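Long-range contact in ethyl acetate hydrolase (PDB 5EFZ), which hydrolyses ethyl acetate to ethanol and acetate, a step in the bacterial breakdown of short-chain methyl ketones such as 2-butanone: residues P117-V122 against L266-W271. Residues are numbered along the deposited sequence; the frame is centred on the assembly and turned at random.
Sequences PGFANV and LLTMAW. With EDO (1,2-ethanediol), chain L.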
loop_
_atom_site.group_PDB
_atom_site.type_symbol
_atom_site.label_atom_id
_atom_site.label_comp_id
_atom_site.label_asym_id
_atom_site.label_seq_id
_atom_site.Cartn_x
_atom_site.Cartn_y
_atom_site.Cartn_z
ATOM N N PRO A 117 2.290 -12.451 26.743
ATOM C CA PRO A 117 1.899 -13.358 25.654
ATOM C C PRO A 117 0.634 -14.122 26.008
ATOM O O PRO A 117 -0.034 -14.636 25.115
ATOM C CB PRO A 117 3.083 -14.351 25.553
ATOM C CG PRO A 117 4.177 -13.748 26.306
ATOM C CD PRO A 117 3.593 -12.833 27.327
ATOM N N GLY A 118 0.332 -14.228 27.299
ATOM C CA GLY A 118 -0.876 -14.921 27.735
ATOM C C GLY A 118 -2.191 -14.163 27.519
ATOM O O GLY A 118 -3.265 -14.746 27.700
ATOM N N PHE A 119 -2.122 -12.885 27.144
ATOM C CA PHE A 119 -3.349 -12.065 27.043
ATOM C C PHE A 119 -4.309 -12.648 26.014
ATOM O O PHE A 119 -3.891 -13.213 25.001
ATOM C CB PHE A 119 -3.034 -10.612 26.688
ATOM C CG PHE A 119 -4.157 -9.642 27.060
ATOM C CD1 PHE A 119 -4.445 -9.381 28.402
ATOM C CD2 PHE A 119 -4.921 -9.016 26.068
ATOM C CE1 PHE A 119 -5.475 -8.495 28.783
ATOM C CE2 PHE A 119 -5.961 -8.096 26.426
ATOM C CZ PHE A 119 -6.241 -7.845 27.786
ATOM N N ALA A 120 -5.598 -12.543 26.294
ATOM C CA ALA A 120 -6.611 -13.215 25.478
ATOM C C ALA A 120 -6.822 -12.528 24.134
ATOM O O ALA A 120 -6.460 -11.366 23.950
ATOM C CB ALA A 120 -7.949 -13.284 26.240
ATOM N N ASN A 121 -7.398 -13.265 23.187
ATOM C CA ASN A 121 -7.804 -12.674 21.922
ATOM C C ASN A 121 -9.097 -11.907 22.166
ATOM O O ASN A 121 -10.100 -12.504 22.523
ATOM C CB ASN A 121 -7.987 -13.760 20.858
ATOM C CG ASN A 121 -6.670 -14.357 20.423
ATOM O OD1 ASN A 121 -5.651 -13.665 20.385
ATOM N ND2 ASN A 121 -6.683 -15.633 20.086
ATOM N N VAL A 122 -9.040 -10.583 22.016
ATOM C CA VAL A 122 -10.190 -9.727 22.273
ATOM C C VAL A 122 -10.800 -9.262 20.938
ATOM O O VAL A 122 -10.073 -8.923 19.992
ATOM C CB VAL A 122 -9.782 -8.520 23.128
ATOM C CG1 VAL A 122 -10.977 -7.605 23.412
ATOM C CG2 VAL A 122 -9.160 -8.999 24.452
ATOM N N LEU A 266 0.186 -3.929 20.711
ATOM C CA LEU A 266 -0.089 -3.695 19.299
ATOM C C LEU A 266 -0.674 -4.963 18.637
ATOM O O LEU A 266 -1.599 -4.872 17.810
ATOM C CB LEU A 266 1.193 -3.248 18.555
ATOM C CG LEU A 266 1.740 -1.889 19.007
ATOM C CD1 LEU A 266 3.038 -1.561 18.249
ATOM C CD2 LEU A 266 0.700 -0.792 18.744
ATOM N N LEU A 267 -0.146 -6.127 18.990
ATOM C CA LEU A 267 -0.637 -7.387 18.401
ATOM C C LEU A 267 -2.078 -7.672 18.861
ATOM O O LEU A 267 -2.898 -8.188 18.086
ATOM C CB LEU A 267 0.285 -8.562 18.778
ATOM C CG LEU A 267 1.726 -8.486 18.232
ATOM C CD1 LEU A 267 2.475 -9.782 18.596
ATOM C CD2 LEU A 267 1.765 -8.266 16.741
ATOM N N THR A 268 -2.403 -7.320 20.104
ATOM C CA THR A 268 -3.789 -7.483 20.575
ATOM C C THR A 268 -4.741 -6.634 19.730
ATOM O O THR A 268 -5.799 -7.102 19.314
ATOM C CB THR A 268 -3.937 -7.092 22.073
ATOM O OG1 THR A 268 -3.068 -7.926 22.851
ATOM C CG2 THR A 268 -5.353 -7.293 22.588
ATOM N N MET A 269 -4.363 -5.383 19.496
ATOM C CA MET A 269 -5.236 -4.489 18.743
ATOM C C MET A 269 -5.272 -4.900 17.282
ATOM O O MET A 269 -6.314 -4.850 16.656
ATOM C CB MET A 269 -4.778 -3.032 18.925
ATOM C CG MET A 269 -5.116 -2.486 20.358
ATOM S SD MET A 269 -4.484 -0.792 20.580
ATOM C CE MET A 269 -2.722 -1.103 20.821
ATOM N N ALA A 270 -4.128 -5.325 16.739
ATOM C CA ALA A 270 -4.081 -5.816 15.372
ATOM C C ALA A 270 -4.976 -7.058 15.143
ATOM O O ALA A 270 -5.687 -7.138 14.123
ATOM C CB ALA A 270 -2.593 -6.134 14.967
ATOM N N TRP A 271 -4.929 -8.029 16.056
ATOM C CA TRP A 271 -5.757 -9.243 15.922
ATOM C C TRP A 271 -7.232 -8.841 15.900
ATOM O O TRP A 271 -8.053 -9.374 15.143
ATOM C CB TRP A 271 -5.494 -10.217 17.097
ATOM C CG TRP A 271 -6.157 -11.585 16.970
ATOM C CD1 TRP A 271 -5.574 -12.751 16.503
ATOM C CD2 TRP A 271 -7.486 -11.930 17.361
ATOM N NE1 TRP A 271 -6.483 -13.786 16.571
ATOM C CE2 TRP A 271 -7.662 -13.305 17.094
ATOM C CE3 TRP A 271 -8.553 -11.203 17.918
ATOM C CZ2 TRP A 271 -8.862 -13.965 17.340
ATOM C CZ3 TRP A 271 -9.760 -11.858 18.155
ATOM C CH2 TRP A 271 -9.899 -13.227 17.878
HETATM C C1 EDO L . -0.659 -10.539 23.593
HETATM O O1 EDO L . -0.819 -10.133 22.209
HETATM C C2 EDO L . -1.219 -11.934 23.924
HETATM O O2 EDO L . -2.178 -12.475 22.992
HETATM O O HOH W 1 -3.980 -10.573 22.776
HETATM O O HOH W 2 -7.077 -9.275 20.394
#
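T268 meets F119 with both branches: CG2 and OG1 each lie 3.9 Å from F119 CD2, and the two side chains cross at about a right angle. A chi1 of -59° keeps OG1 beside the backbone N, where it bonds to the carbonyl O of N264 one helical turn earlier, and swings the methyl CG2 opposite that N, toward the ring. The same hydroxyl pairs with a water 2.8 Å from OG1, and this water donates to A120 O at 2.9 Å. A 1,2-ethanediol, probably from the crystallisation liquor, sits alongside; its O2 bonds to the water and donates to F119 O, and the diol as a whole is also hydrogen-bonded to N264 O. A second water donates to T268 O at 2.7 Å. It also accepts from V122 N, so helix and loop are joined here through solvent. In this alpha/beta-hydrolase fold, the loop between strand 92-96 and helix 124-139 thus rests on helix 263-274, away from the probable catalytic triad of S151, D305 and H334. At W271 the contact turns to stacking. N121 lays CB over one face of the six-membered ring, a CH-pi contact 3.5 Å from CB to the ring centroid, and its amide plane stacks only 7° from the indole plane, with CG 3.6 Å from W271 CE2. With an alanine in place of W271, the N121 amide would probably lose its flat support and be freer to turn. At the indole edge, near the ring plane, V122 O approaches CE3 to 3.4 Å, while R275 makes a cation-pi contact with W271.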